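Local coordinates for plasma serine protease inhibitor (Homo sapiens, PDB 3DY0), which inhibits serine proteases in blood plasma and other body fluids in a heparin-dependent way, trapping them irreversibly through its cleavable reactive centre loop, at residues A96-L101 with K134-Y139; F168-W173 with G323-A328; M199-D204 with E264-K269; F270-S275 with A315-D320. All blocks are in the same frame, centred on the assembly; numbering follows the deposited sequence.

Overall arrangement
Interactions 2 and 4 lie in the large central sheet A of the serpin; interaction 1 packs helix 129-143 on strand 90-99 of that sheet, and closes first along the chain; interaction 3 lies in sheet C, reached through the continuous strand 259-277. Interactions 2 and 4, with centres about 10 Å apart, are strand pairings in the same sheet: 159-172 pairs with 323-335, which adjoins 307-319, and that strand pairs with 259-277. Interaction 3 lies about 42 Å from interaction 1, centre to centre. Interactions 3 and 4 are both completed between the halves of interaction 2, whose strand 323-335 is the N-terminal part of the cleaved reactive centre loop, inserted into sheet A.

Interaction 1 of 4, residues A96-L101 with K134-Y139; sequences ALFTDL and KQINDY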
loop_
_atom_site.group_PDB
_atom_site.type_symbol
_atom_site.label_atom_id
_atom_site.label_comp_id
_atom_site.label_asym_id
_atom_site.label_seq_id
_atom_site.Cartn_x
_atom_site.Cartn_y
_atom_site.Cartn_z
ATOM N N ALA A 96 -6.463 7.330 -12.530
ATOM C CA ALA A 96 -6.379 7.911 -13.863
ATOM C C ALA A 96 -6.134 6.839 -14.910
ATOM O O ALA A 96 -5.500 5.819 -14.642
ATOM C CB ALA A 96 -5.257 8.944 -13.912
ATOM N N LEU A 97 -6.658 7.076 -16.105
ATOM C CA LEU A 97 -6.465 6.163 -17.220
ATOM C C LEU A 97 -5.711 6.909 -18.313
ATOM O O LEU A 97 -6.116 7.994 -18.725
ATOM C CB LEU A 97 -7.811 5.688 -17.781
ATOM C CG LEU A 97 -8.559 4.557 -17.077
ATOM C CD1 LEU A 97 -9.966 4.449 -17.651
ATOM C CD2 LEU A 97 -7.808 3.242 -17.270
ATOM N N PHE A 98 -4.595 6.340 -18.752
ATOM C CA PHE A 98 -3.816 6.923 -19.841
ATOM C C PHE A 98 -4.046 5.954 -20.990
ATOM O O PHE A 98 -3.614 4.803 -20.939
ATOM C CB PHE A 98 -2.339 7.004 -19.463
ATOM C CG PHE A 98 -2.053 8.012 -18.391
ATOM C CD1 PHE A 98 -2.126 7.661 -17.045
ATOM C CD2 PHE A 98 -1.756 9.330 -18.724
ATOM C CE1 PHE A 98 -1.907 8.608 -16.049
ATOM C CE2 PHE A 98 -1.537 10.287 -17.738
ATOM C CZ PHE A 98 -1.614 9.923 -16.394
ATOM N N THR A 99 -4.734 6.419 -22.027
ATOM C CA THR A 99 -5.041 5.565 -23.169
ATOM C C THR A 99 -4.557 6.112 -24.503
ATOM O O THR A 99 -4.633 7.312 -24.763
ATOM C CB THR A 99 -6.556 5.326 -23.281
ATOM O OG1 THR A 99 -7.226 6.580 -23.470
ATOM C CG2 THR A 99 -7.081 4.660 -22.017
ATOM N N ASP A 100 -4.064 5.211 -25.345
ATOM C CA ASP A 100 -3.574 5.579 -26.667
ATOM C C ASP A 100 -4.812 5.815 -27.536
ATOM O O ASP A 100 -5.863 5.223 -27.292
ATOM C CB ASP A 100 -2.739 4.436 -27.247
ATOM C CG ASP A 100 -1.881 4.874 -28.416
ATOM O OD1 ASP A 100 -0.861 5.561 -28.189
ATOM O OD2 ASP A 100 -2.228 4.536 -29.565
ATOM N N LEU A 101 -4.692 6.673 -28.544
ATOM C CA LEU A 101 -5.822 6.975 -29.420
ATOM C C LEU A 101 -6.265 5.788 -30.272
ATOM O O LEU A 101 -7.411 5.734 -30.720
ATOM C CB LEU A 101 -5.482 8.156 -30.335
ATOM N N LYS A 134 7.329 10.087 -19.451
ATOM C CA LYS A 134 7.435 11.412 -18.865
ATOM C C LYS A 134 6.061 11.928 -18.451
ATOM O O LYS A 134 5.889 12.453 -17.352
ATOM C CB LYS A 134 8.079 12.387 -19.854
ATOM C CG LYS A 134 8.221 13.799 -19.308
ATOM C CD LYS A 134 8.919 14.707 -20.305
ATOM C CE LYS A 134 9.045 16.119 -19.767
ATOM N NZ LYS A 134 7.713 16.718 -19.481
ATOM N N GLN A 135 5.083 11.771 -19.335
ATOM C CA GLN A 135 3.727 12.226 -19.053
ATOM C C GLN A 135 3.158 11.557 -17.802
ATOM O O GLN A 135 2.674 12.229 -16.888
ATOM C CB GLN A 135 2.818 11.931 -20.250
ATOM C CG GLN A 135 1.335 12.104 -19.957
ATOM C CD GLN A 135 0.457 11.693 -21.123
ATOM O OE1 GLN A 135 0.829 10.832 -21.922
ATOM N NE2 GLN A 135 -0.723 12.292 -21.214
ATOM N N ILE A 136 3.232 10.233 -17.760
ATOM C CA ILE A 136 2.694 9.490 -16.627
ATOM C C ILE A 136 3.520 9.654 -15.358
ATOM O O ILE A 136 2.958 9.850 -14.279
ATOM C CB ILE A 136 2.544 8.000 -16.981
ATOM C CG1 ILE A 136 1.582 7.862 -18.170
ATOM C CG2 ILE A 136 1.996 7.224 -15.782
ATOM C CD1 ILE A 136 1.496 6.468 -18.752
ATOM N N ASN A 137 4.845 9.589 -15.473
ATOM C CA ASN A 137 5.687 9.751 -14.292
ATOM C C ASN A 137 5.553 11.150 -13.700
ATOM O O ASN A 137 5.589 11.312 -12.481
ATOM C CB ASN A 137 7.157 9.458 -14.609
ATOM C CG ASN A 137 7.428 7.976 -14.796
ATOM O OD1 ASN A 137 6.657 7.135 -14.342
ATOM N ND2 ASN A 137 8.540 7.650 -15.448
ATOM N N ASP A 138 5.408 12.163 -14.553
ATOM C CA ASP A 138 5.245 13.526 -14.058
ATOM C C ASP A 138 3.918 13.651 -13.317
ATOM O O ASP A 138 3.824 14.354 -12.310
ATOM C CB ASP A 138 5.270 14.545 -15.203
ATOM C CG ASP A 138 6.672 14.815 -15.723
ATOM O OD1 ASP A 138 7.651 14.453 -15.037
ATOM O OD2 ASP A 138 6.792 15.405 -16.819
ATOM N N TYR A 139 2.890 12.976 -13.832
ATOM C CA TYR A 139 1.569 13.005 -13.211
ATOM C C TYR A 139 1.637 12.365 -11.832
ATOM O O TYR A 139 1.144 12.927 -10.859
ATOM C CB TYR A 139 0.549 12.243 -14.066
ATOM C CG TYR A 139 -0.802 12.054 -13.403
ATOM C CD1 TYR A 139 -1.739 13.085 -13.368
ATOM C CD2 TYR A 139 -1.139 10.838 -12.808
ATOM C CE1 TYR A 139 -2.985 12.910 -12.755
ATOM C CE2 TYR A 139 -2.381 10.652 -12.197
ATOM C CZ TYR A 139 -3.295 11.688 -12.175
ATOM O OH TYR A 139 -4.523 11.496 -11.577
#
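F98 places its ring beside its own backbone N, with CG anti to the carbonyl carbon (chi1 -69°), while Y139 sends its CG anti to the backbone N (chi1 172°), and the two rings meet between strand and helix. They form an edge-to-face, or T-shaped, pair: the edge of F98 is directed at the face of Y139, with centroids 5.5 Å apart and planes at 73°. The closest atoms are F98 CZ and Y139 CD2, 3.7 Å apart.

One face of the same F98 ring is taken by I136, whose CG1 sits almost over the ring centre, 3.7 Å from the centroid of F98, in a CH-pi contact. The branched isoleucine suits this place because CD1 and CG2 reach the near and far parts of the ring as CG1 caps its middle. Q135 passes along the ring edge with an extended chain, and its NE2 lies 4.0 Å from F98 CD2. The amide is not left to the aromatic surface: NE2 binds P123 O and OE1 meets T124 OG1. A96, small enough for the tyrosine to come down beside the strand, puts CB 3.5 Å from Y139 OH, a hydroxyl that is hydrogen-bonded to D120.

A phenylalanine therefore fills the buried middle, and a tyrosine takes the margin where its hydroxyl finds a carboxylate. Segment 134-139 runs nearly antiparallel to the strand, in the helix serpin nomenclature calls F. I136 and Y139 also touch I162 and Y166 of strand 159-172, whereas L97 packs on helix 107-117.

Interaction 2 of 4, residues F168-W173 with G323-A328; sequences FFKAKW and GTRAAA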
loop_
_atom_site.group_PDB
_atom_site.type_symbol
_atom_site.label_atom_id
_atom_site.label_comp_id
_atom_site.label_asym_id
_atom_site.label_seq_id
_atom_site.Cartn_x
_atom_site.Cartn_y
_atom_site.Cartn_z
ATOM N N PHE A 168 -1.341 9.624 -1.291
ATOM C CA PHE A 168 -0.382 10.492 -0.617
ATOM C C PHE A 168 -0.871 10.773 0.797
ATOM O O PHE A 168 -2.022 11.167 0.998
ATOM C CB PHE A 168 -0.213 11.824 -1.352
ATOM C CG PHE A 168 0.706 12.779 -0.640
ATOM C CD1 PHE A 168 2.087 12.621 -0.714
ATOM C CD2 PHE A 168 0.190 13.797 0.152
ATOM C CE1 PHE A 168 2.941 13.463 -0.005
ATOM C CE2 PHE A 168 1.039 14.646 0.867
ATOM C CZ PHE A 168 2.415 14.475 0.787
ATOM N N PHE A 169 0.015 10.572 1.770
ATOM C CA PHE A 169 -0.305 10.786 3.176
ATOM C C PHE A 169 0.769 11.615 3.869
ATOM O O PHE A 169 1.963 11.347 3.740
ATOM C CB PHE A 169 -0.452 9.424 3.875
ATOM C CG PHE A 169 -0.579 9.500 5.374
ATOM C CD1 PHE A 169 0.547 9.411 6.190
ATOM C CD2 PHE A 169 -1.830 9.618 5.973
ATOM C CE1 PHE A 169 0.429 9.435 7.582
ATOM C CE2 PHE A 169 -1.956 9.644 7.366
ATOM C CZ PHE A 169 -0.828 9.551 8.168
ATOM N N LYS A 170 0.339 12.639 4.595
ATOM C CA LYS A 170 1.274 13.467 5.341
ATOM C C LYS A 170 0.569 13.910 6.603
ATOM O O LYS A 170 -0.518 14.478 6.545
ATOM C CB LYS A 170 1.712 14.696 4.542
ATOM C CG LYS A 170 2.641 15.608 5.343
ATOM C CD LYS A 170 3.122 16.801 4.536
ATOM C CE LYS A 170 3.930 17.750 5.412
ATOM N NZ LYS A 170 4.344 18.971 4.668
ATOM N N ALA A 171 1.182 13.635 7.744
ATOM C CA ALA A 171 0.585 14.023 9.009
ATOM C C ALA A 171 1.639 14.259 10.071
ATOM O O ALA A 171 2.711 13.660 10.048
ATOM C CB ALA A 171 -0.377 12.943 9.474
ATOM N N LYS A 172 1.327 15.157 10.997
ATOM C CA LYS A 172 2.215 15.435 12.109
ATOM C C LYS A 172 1.778 14.486 13.208
ATOM O O LYS A 172 0.607 14.100 13.265
ATOM C CB LYS A 172 2.021 16.866 12.612
ATOM C CG LYS A 172 2.364 17.947 11.612
ATOM C CD LYS A 172 1.982 19.308 12.166
ATOM C CE LYS A 172 2.409 20.426 11.225
ATOM N NZ LYS A 172 1.985 21.756 11.745
ATOM N N TRP A 173 2.708 14.093 14.071
ATOM C CA TRP A 173 2.339 13.238 15.194
ATOM C C TRP A 173 1.467 14.136 16.060
ATOM O O TRP A 173 1.623 15.356 16.031
ATOM C CB TRP A 173 3.563 12.845 16.021
ATOM C CG TRP A 173 4.532 11.946 15.340
ATOM C CD1 TRP A 173 5.838 12.218 15.057
ATOM C CD2 TRP A 173 4.291 10.608 14.891
ATOM N NE1 TRP A 173 6.428 11.131 14.458
ATOM C CE2 TRP A 173 5.501 10.129 14.342
ATOM C CE3 TRP A 173 3.170 9.767 14.897
ATOM C CZ2 TRP A 173 5.625 8.842 13.803
ATOM C CZ3 TRP A 173 3.293 8.483 14.363
ATOM C CH2 TRP A 173 4.513 8.038 13.822
ATOM N N GLY A 323 6.624 13.825 12.281
ATOM C CA GLY A 323 5.496 13.032 11.833
ATOM C C GLY A 323 5.861 11.987 10.806
ATOM O O GLY A 323 6.911 11.356 10.898
ATOM N N THR A 324 4.988 11.823 9.818
ATOM C CA THR A 324 5.183 10.831 8.768
ATOM C C THR A 324 4.674 11.292 7.409
ATOM O O THR A 324 3.655 11.969 7.314
ATOM C CB THR A 324 4.430 9.514 9.121
ATOM O OG1 THR A 324 4.988 8.945 10.310
ATOM C CG2 THR A 324 4.518 8.501 7.974
ATOM N N ARG A 325 5.417 10.946 6.366
ATOM C CA ARG A 325 4.992 11.215 4.998
ATOM C C ARG A 325 5.071 9.841 4.355
ATOM O O ARG A 325 6.050 9.118 4.551
ATOM C CB ARG A 325 5.931 12.173 4.257
ATOM C CG ARG A 325 5.675 13.646 4.527
ATOM C CD ARG A 325 6.225 14.039 5.874
ATOM N NE ARG A 325 7.646 13.720 5.949
ATOM C CZ ARG A 325 8.354 13.708 7.070
ATOM N NH1 ARG A 325 9.643 13.401 7.031
ATOM N NH2 ARG A 325 7.772 13.997 8.228
ATOM N N ALA A 326 4.029 9.468 3.625
ATOM C CA ALA A 326 4.002 8.177 2.949
ATOM C C ALA A 326 3.262 8.346 1.638
ATOM O O ALA A 326 2.308 9.118 1.541
ATOM C CB ALA A 326 3.306 7.127 3.814
ATOM N N ALA A 327 3.698 7.619 0.623
ATOM C CA ALA A 327 3.046 7.719 -0.668
ATOM C C ALA A 327 3.262 6.444 -1.442
ATOM O O ALA A 327 4.167 5.676 -1.148
ATOM C CB ALA A 327 3.608 8.896 -1.448
ATOM N N ALA A 328 2.414 6.220 -2.435
ATOM C CA ALA A 328 2.535 5.036 -3.262
ATOM C C ALA A 328 1.734 5.217 -4.539
ATOM O O ALA A 328 0.860 6.080 -4.627
ATOM C CB ALA A 328 2.031 3.804 -2.503
HETATM O O HOH W 1 5.164 15.137 8.794
#
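The antiparallel ladder in which F169 pairs with A326 and A171 with T324 belongs to the central sheet A of the serpin. Each of these hydrogen-bonded pairs is closed by two backbone bonds: F169 N reaches A326 O at 2.7 Å and A326 N returns to F169 O, while T324 N meets A171 O at 2.9 Å and A171 N meets T324 O. Strand 323-335 is the N-terminal part of the cleaved reactive centre loop, inserted as an added strand next to 159-172. Its first residues form the hinge, and the small residues there suit a segment that must slip between strands: A326 and A327 need little depth beside F169 and F168.

At the end of the ladder known as the breach, W173 lays its indole over G323. The glycine CA is 3.5 Å from the centroid of the five-membered ring of W173, 21° off the normal, and a residue without a side chain fits where the backbones come this close. W173 CZ2 also lies 3.6 Å from T324 OG1, the hydroxyl that bonds to Y223, and the indole NE1 is held by D320 O.

On the face shared by F168 and A327, K170 stays extended and its amine end departs from the pair, but its CG rests 3.7 Å from R325 CG. R325 bends at chi2 (77°) and chi3 (56°), which turns the guanidinium along the strand toward the G323 end. Its NH2 donates to a water, 2.9 Å away, that in turn donates to A171 O, and NH1 forms salt bridges with D320 and E318.

Interaction 3 of 4, residues M199-D204 with E264-K269; sequences MMSRED and ELYLPK
Backbone hydrogen bonds tie M200 to L267 and R202 to L265, four in all, between antiparallel strands of serpin sheet C. M200 N lies 2.7 Å from L267 O, yet it sits well above the carbonyl plane, as does the return donor L267 N at M200 O; R202 N, by contrast, approaches L265 O in the carbonyl plane at 3.0 Å. CA-H...O contacts fill in between them, with S201 CA 3.0 Å from L265 O.

Apolar packing falls on both faces. On one, M199 bends at chi2 (72°) and chi3, so that its sulfur is turned alongside the proline, the two side chains pointing the same way: SD is 3.6 Å from P268 CD, while M199 CG stands at the edge of the Y266 ring. A flexible thioether can follow such a bend, and the proline ring offers it an apolar flank. On the opposite face M200 CE meets L267 CD2 at 3.9 Å.

Next to M199, S201 CB lies over the face of Y266, 3.3 Å from CE1. Its OG, between backbone N and carbonyl carbon (chi1 70°), bonds to G181 O; the small serine lets the tyrosine ring lie flat across it.

Y266 OH donates to E264 OE1 at 2.7 Å, while E264 OE2 makes a salt bridge with a basic side chain of the bound peptide chain. That peptide, probably the C-terminal part of the cleaved inhibitor, adds a parallel strand beside E264, L265 and Y266, so strand 259-277 is flanked by it and by strand 194-211, which also pairs with 183-188 through M199 and Q183.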
loop_
_atom_site.group_PDB
_atom_site.type_symbol
_atom_site.label_atom_id
_atom_site.label_comp_id
_atom_site.label_asym_id
_atom_site.label_seq_id
_atom_site.Cartn_x
_atom_site.Cartn_y
_atom_site.Cartn_z
ATOM N N MET A 199 18.014 7.255 16.906
ATOM C CA MET A 199 16.905 6.736 17.702
ATOM C C MET A 199 16.165 7.864 18.403
ATOM O O MET A 199 16.733 8.556 19.251
ATOM C CB MET A 199 17.435 5.738 18.739
ATOM C CG MET A 199 16.367 4.985 19.524
ATOM S SD MET A 199 15.488 3.742 18.536
ATOM C CE MET A 199 16.753 2.483 18.367
ATOM N N MET A 200 14.900 8.052 18.039
ATOM C CA MET A 200 14.075 9.094 18.643
ATOM C C MET A 200 13.543 8.555 19.955
ATOM O O MET A 200 13.514 7.343 20.166
ATOM C CB MET A 200 12.889 9.440 17.740
ATOM C CG MET A 200 13.254 9.684 16.293
ATOM S SD MET A 200 11.827 10.214 15.334
ATOM C CE MET A 200 10.796 8.722 15.368
ATOM N N SER A 201 13.120 9.449 20.838
ATOM C CA SER A 201 12.585 9.002 22.114
ATOM C C SER A 201 11.636 9.998 22.745
ATOM O O SER A 201 11.793 11.209 22.597
ATOM C CB SER A 201 13.718 8.717 23.099
ATOM O OG SER A 201 14.351 9.918 23.502
ATOM N N ARG A 202 10.639 9.475 23.450
ATOM C CA ARG A 202 9.655 10.313 24.121
ATOM C C ARG A 202 8.915 9.499 25.174
ATOM O O ARG A 202 8.369 8.438 24.874
ATOM C CB ARG A 202 8.658 10.880 23.107
ATOM C CG ARG A 202 7.628 11.820 23.715
ATOM C CD ARG A 202 6.223 11.250 23.633
ATOM N NE ARG A 202 5.685 11.263 22.275
ATOM C CZ ARG A 202 4.490 10.784 21.942
ATOM N NH1 ARG A 202 3.707 10.250 22.866
ATOM N NH2 ARG A 202 4.074 10.842 20.686
ATOM N N GLU A 203 8.914 9.989 26.411
ATOM C CA GLU A 203 8.226 9.304 27.493
ATOM C C GLU A 203 6.830 9.911 27.470
ATOM O O GLU A 203 6.677 11.134 27.508
ATOM C CB GLU A 203 8.903 9.574 28.835
ATOM C CG GLU A 203 8.342 8.720 29.964
ATOM C CD GLU A 203 9.008 8.994 31.295
ATOM O OE1 GLU A 203 10.243 8.829 31.388
ATOM O OE2 GLU A 203 8.294 9.373 32.245
ATOM N N ASP A 204 5.813 9.062 27.392
ATOM C CA ASP A 204 4.445 9.556 27.317
ATOM C C ASP A 204 3.492 8.391 27.542
ATOM O O ASP A 204 3.919 7.259 27.755
ATOM C CB ASP A 204 4.214 10.149 25.919
ATOM C CG ASP A 204 3.001 11.066 25.846
ATOM O OD1 ASP A 204 2.299 11.231 26.860
ATOM O OD2 ASP A 204 2.759 11.626 24.754
ATOM N N GLU A 264 8.619 4.777 27.960
ATOM C CA GLU A 264 9.757 5.601 27.583
ATOM C C GLU A 264 10.026 4.934 26.235
ATOM O O GLU A 264 10.724 3.920 26.159
ATOM C CB GLU A 264 10.939 5.398 28.534
ATOM C CG GLU A 264 12.127 6.303 28.229
ATOM C CD GLU A 264 13.275 6.133 29.210
ATOM O OE1 GLU A 264 14.308 6.810 29.031
ATOM O OE2 GLU A 264 13.149 5.328 30.159
ATOM N N LEU A 265 9.419 5.479 25.186
ATOM C CA LEU A 265 9.524 4.917 23.843
ATOM C C LEU A 265 10.719 5.380 23.030
ATOM O O LEU A 265 10.979 6.575 22.922
ATOM C CB LEU A 265 8.249 5.228 23.051
ATOM C CG LEU A 265 8.197 4.716 21.609
ATOM C CD1 LEU A 265 8.143 3.191 21.611
ATOM C CD2 LEU A 265 6.980 5.294 20.900
ATOM N N TYR A 266 11.422 4.412 22.448
ATOM C CA TYR A 266 12.575 4.673 21.598
ATOM C C TYR A 266 12.219 4.098 20.232
ATOM O O TYR A 266 11.995 2.901 20.093
ATOM C CB TYR A 266 13.819 4.001 22.179
ATOM C CG TYR A 266 14.353 4.723 23.399
ATOM C CD1 TYR A 266 15.316 5.725 23.275
ATOM C CD2 TYR A 266 13.860 4.438 24.671
ATOM C CE1 TYR A 266 15.776 6.427 24.390
ATOM C CE2 TYR A 266 14.310 5.134 25.790
ATOM C CZ TYR A 266 15.267 6.126 25.643
ATOM O OH TYR A 266 15.710 6.822 26.751
ATOM N N LEU A 267 12.151 4.973 19.236
ATOM C CA LEU A 267 11.780 4.581 17.882
ATOM C C LEU A 267 12.746 5.205 16.892
ATOM O O LEU A 267 13.007 6.404 16.939
ATOM C CB LEU A 267 10.365 5.073 17.575
ATOM C CG LEU A 267 9.771 4.745 16.205
ATOM C CD1 LEU A 267 9.387 3.280 16.156
ATOM C CD2 LEU A 267 8.536 5.616 15.965
ATOM N N PRO A 268 13.270 4.404 15.965
ATOM C CA PRO A 268 14.205 4.987 15.006
ATOM C C PRO A 268 13.584 5.956 14.013
ATOM O O PRO A 268 12.398 5.853 13.671
ATOM C CB PRO A 268 14.751 3.767 14.260
ATOM C CG PRO A 268 14.559 2.634 15.215
ATOM C CD PRO A 268 13.224 2.938 15.834
ATOM N N LYS A 269 14.388 6.918 13.575
ATOM C CA LYS A 269 13.959 7.856 12.551
ATOM C C LYS A 269 14.369 7.052 11.325
ATOM O O LYS A 269 15.504 6.574 11.254
ATOM C CB LYS A 269 14.767 9.153 12.611
ATOM C CG LYS A 269 14.373 10.161 11.538
ATOM C CD LYS A 269 15.423 11.246 11.366
ATOM C CE LYS A 269 15.685 11.993 12.658
ATOM N NZ LYS A 269 16.724 13.039 12.461
#

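Interaction 4 of 4, residues F270-S275 with A315-D320; sequences FSIEGS and AVVEVD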
loop_
_atom_site.group_PDB
_atom_site.type_symbol
_atom_site.label_atom_id
_atom_site.label_comp_id
_atom_site.label_asym_id
_atom_site.label_seq_id
_atom_site.Cartn_x
_atom_site.Cartn_y
_atom_site.Cartn_z
ATOM N N PHE A 270 13.465 6.876 10.371
ATOM C CA PHE A 270 13.795 6.086 9.206
ATOM C C PHE A 270 13.021 6.399 7.949
ATOM O O PHE A 270 11.983 7.060 7.976
ATOM C CB PHE A 270 13.597 4.597 9.540
ATOM C CG PHE A 270 12.153 4.214 9.776
ATOM C CD1 PHE A 270 11.313 3.908 8.709
ATOM C CD2 PHE A 270 11.627 4.192 11.065
ATOM C CE1 PHE A 270 9.965 3.586 8.918
ATOM C CE2 PHE A 270 10.284 3.874 11.285
ATOM C CZ PHE A 270 9.451 3.570 10.207
ATOM N N SER A 271 13.547 5.906 6.835
ATOM C CA SER A 271 12.925 6.083 5.537
ATOM C C SER A 271 13.168 4.799 4.756
ATOM O O SER A 271 14.316 4.405 4.538
ATOM C CB SER A 271 13.552 7.273 4.806
ATOM O OG SER A 271 12.892 7.527 3.580
ATOM N N ILE A 272 12.089 4.133 4.357
ATOM C CA ILE A 272 12.209 2.900 3.599
ATOM C C ILE A 272 11.273 2.939 2.409
ATOM O O ILE A 272 10.437 3.836 2.285
ATOM C CB ILE A 272 11.894 1.638 4.441
ATOM C CG1 ILE A 272 10.431 1.631 4.887
ATOM C CG2 ILE A 272 12.824 1.580 5.647
ATOM C CD1 ILE A 272 9.984 0.294 5.445
ATOM N N GLU A 273 11.425 1.966 1.522
ATOM C CA GLU A 273 10.582 1.920 0.345
ATOM C C GLU A 273 10.421 0.513 -0.181
ATOM O O GLU A 273 11.147 -0.407 0.203
ATOM C CB GLU A 273 11.164 2.808 -0.757
ATOM C CG GLU A 273 12.553 2.409 -1.215
ATOM C CD GLU A 273 13.070 3.300 -2.331
ATOM O OE1 GLU A 273 13.130 4.532 -2.129
ATOM O OE2 GLU A 273 13.416 2.769 -3.407
ATOM N N GLY A 274 9.443 0.360 -1.061
ATOM C CA GLY A 274 9.184 -0.922 -1.672
ATOM C C GLY A 274 8.908 -0.704 -3.145
ATOM O O GLY A 274 8.201 0.229 -3.520
ATOM N N SER A 275 9.482 -1.565 -3.977
ATOM C CA SER A 275 9.303 -1.493 -5.422
ATOM C C SER A 275 8.987 -2.908 -5.881
ATOM O O SER A 275 9.831 -3.797 -5.776
ATOM C CB SER A 275 10.588 -1.001 -6.087
ATOM O OG SER A 275 10.441 -0.944 -7.491
ATOM N N ALA A 315 6.218 2.352 -3.282
ATOM C CA ALA A 315 5.734 2.975 -2.058
ATOM C C ALA A 315 6.921 3.450 -1.230
ATOM O O ALA A 315 7.952 2.781 -1.171
ATOM C CB ALA A 315 4.908 1.974 -1.264
ATOM N N VAL A 316 6.773 4.607 -0.592
ATOM C CA VAL A 316 7.845 5.160 0.227
ATOM C C VAL A 316 7.278 5.728 1.518
ATOM O O VAL A 316 6.110 6.122 1.577
ATOM C CB VAL A 316 8.610 6.304 -0.509
ATOM C CG1 VAL A 316 9.154 5.811 -1.839
ATOM C CG2 VAL A 316 7.694 7.502 -0.713
ATOM N N VAL A 317 8.105 5.749 2.558
ATOM C CA VAL A 317 7.689 6.307 3.837
ATOM C C VAL A 317 8.865 6.979 4.527
ATOM O O VAL A 317 10.002 6.518 4.423
ATOM C CB VAL A 317 7.099 5.225 4.785
ATOM C CG1 VAL A 317 8.159 4.209 5.166
ATOM C CG2 VAL A 317 6.517 5.901 6.032
ATOM N N GLU A 318 8.577 8.085 5.203
ATOM C CA GLU A 318 9.573 8.835 5.957
ATOM C C GLU A 318 8.976 9.038 7.340
ATOM O O GLU A 318 7.873 9.565 7.470
ATOM C CB GLU A 318 9.824 10.209 5.328
ATOM C CG GLU A 318 10.270 10.170 3.882
ATOM C CD GLU A 318 10.259 11.541 3.234
ATOM O OE1 GLU A 318 10.593 11.634 2.034
ATOM O OE2 GLU A 318 9.914 12.528 3.921
ATOM N N VAL A 319 9.699 8.606 8.365
ATOM C CA VAL A 319 9.248 8.764 9.742
ATOM C C VAL A 319 10.308 9.555 10.487
ATOM O O VAL A 319 11.477 9.170 10.499
ATOM C CB VAL A 319 9.083 7.397 10.447
ATOM C CG1 VAL A 319 8.938 7.596 11.958
ATOM C CG2 VAL A 319 7.867 6.672 9.884
ATOM N N ASP A 320 9.910 10.671 11.088
ATOM C CA ASP A 320 10.857 11.466 11.856
ATOM C C ASP A 320 10.214 12.051 13.105
ATOM O O ASP A 320 9.113 11.657 13.487
ATOM C CB ASP A 320 11.498 12.566 10.996
ATOM C CG ASP A 320 10.488 13.510 10.372
ATOM O OD1 ASP A 320 9.348 13.615 10.872
ATOM O OD2 ASP A 320 10.858 14.170 9.373
HETATM O O HOH W 2 11.422 6.862 1.721
#
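F270 stands against V319 across the strands. From CB its ring rises between the backbone N and the carbonyl carbon (chi1 67°), which tips it toward the partner strand. CD2 comes near V319 CB; further out, CE2 is 3.8 Å from that same carbon; CE1 faces V317, 4.2 Å from its CG1 at the ring edge; and at the tip CZ meets V319 CG2 at 3.5 Å. The valine thus lies over one ring face, near its rim, its CB 3.9 Å from the ring centroid of F270 in a CH-pi contact. A beta-branched residue is apt here, since the branch sets CB over the ring while CG1 and CG2 reach past its rim, beside CE2 and CZ.

The next pair on this face, I272 and V317, lies side by side. I272 CG1 and V317 CG1 are only 3.4 Å apart, tighter than ordinary van der Waals contact. Beneath the side chains, six backbone bonds close three hydrogen-bonded pairs; V319 N to F270 O, at 2.8 Å, is nearly straight (168°), and G274 pairs with A315.

On the other face E273 CB rests 3.8 Å from V316 CG1, and E318 shares its carboxylate between K147 and R325. In central sheet A, strand 307-319 lies between 259-277 and the inserted loop strand 323-335: V316 bonds to A327 there, V317 touches T324 and A326, and F30 of strand 29-31 packs against I272, A315 and V317.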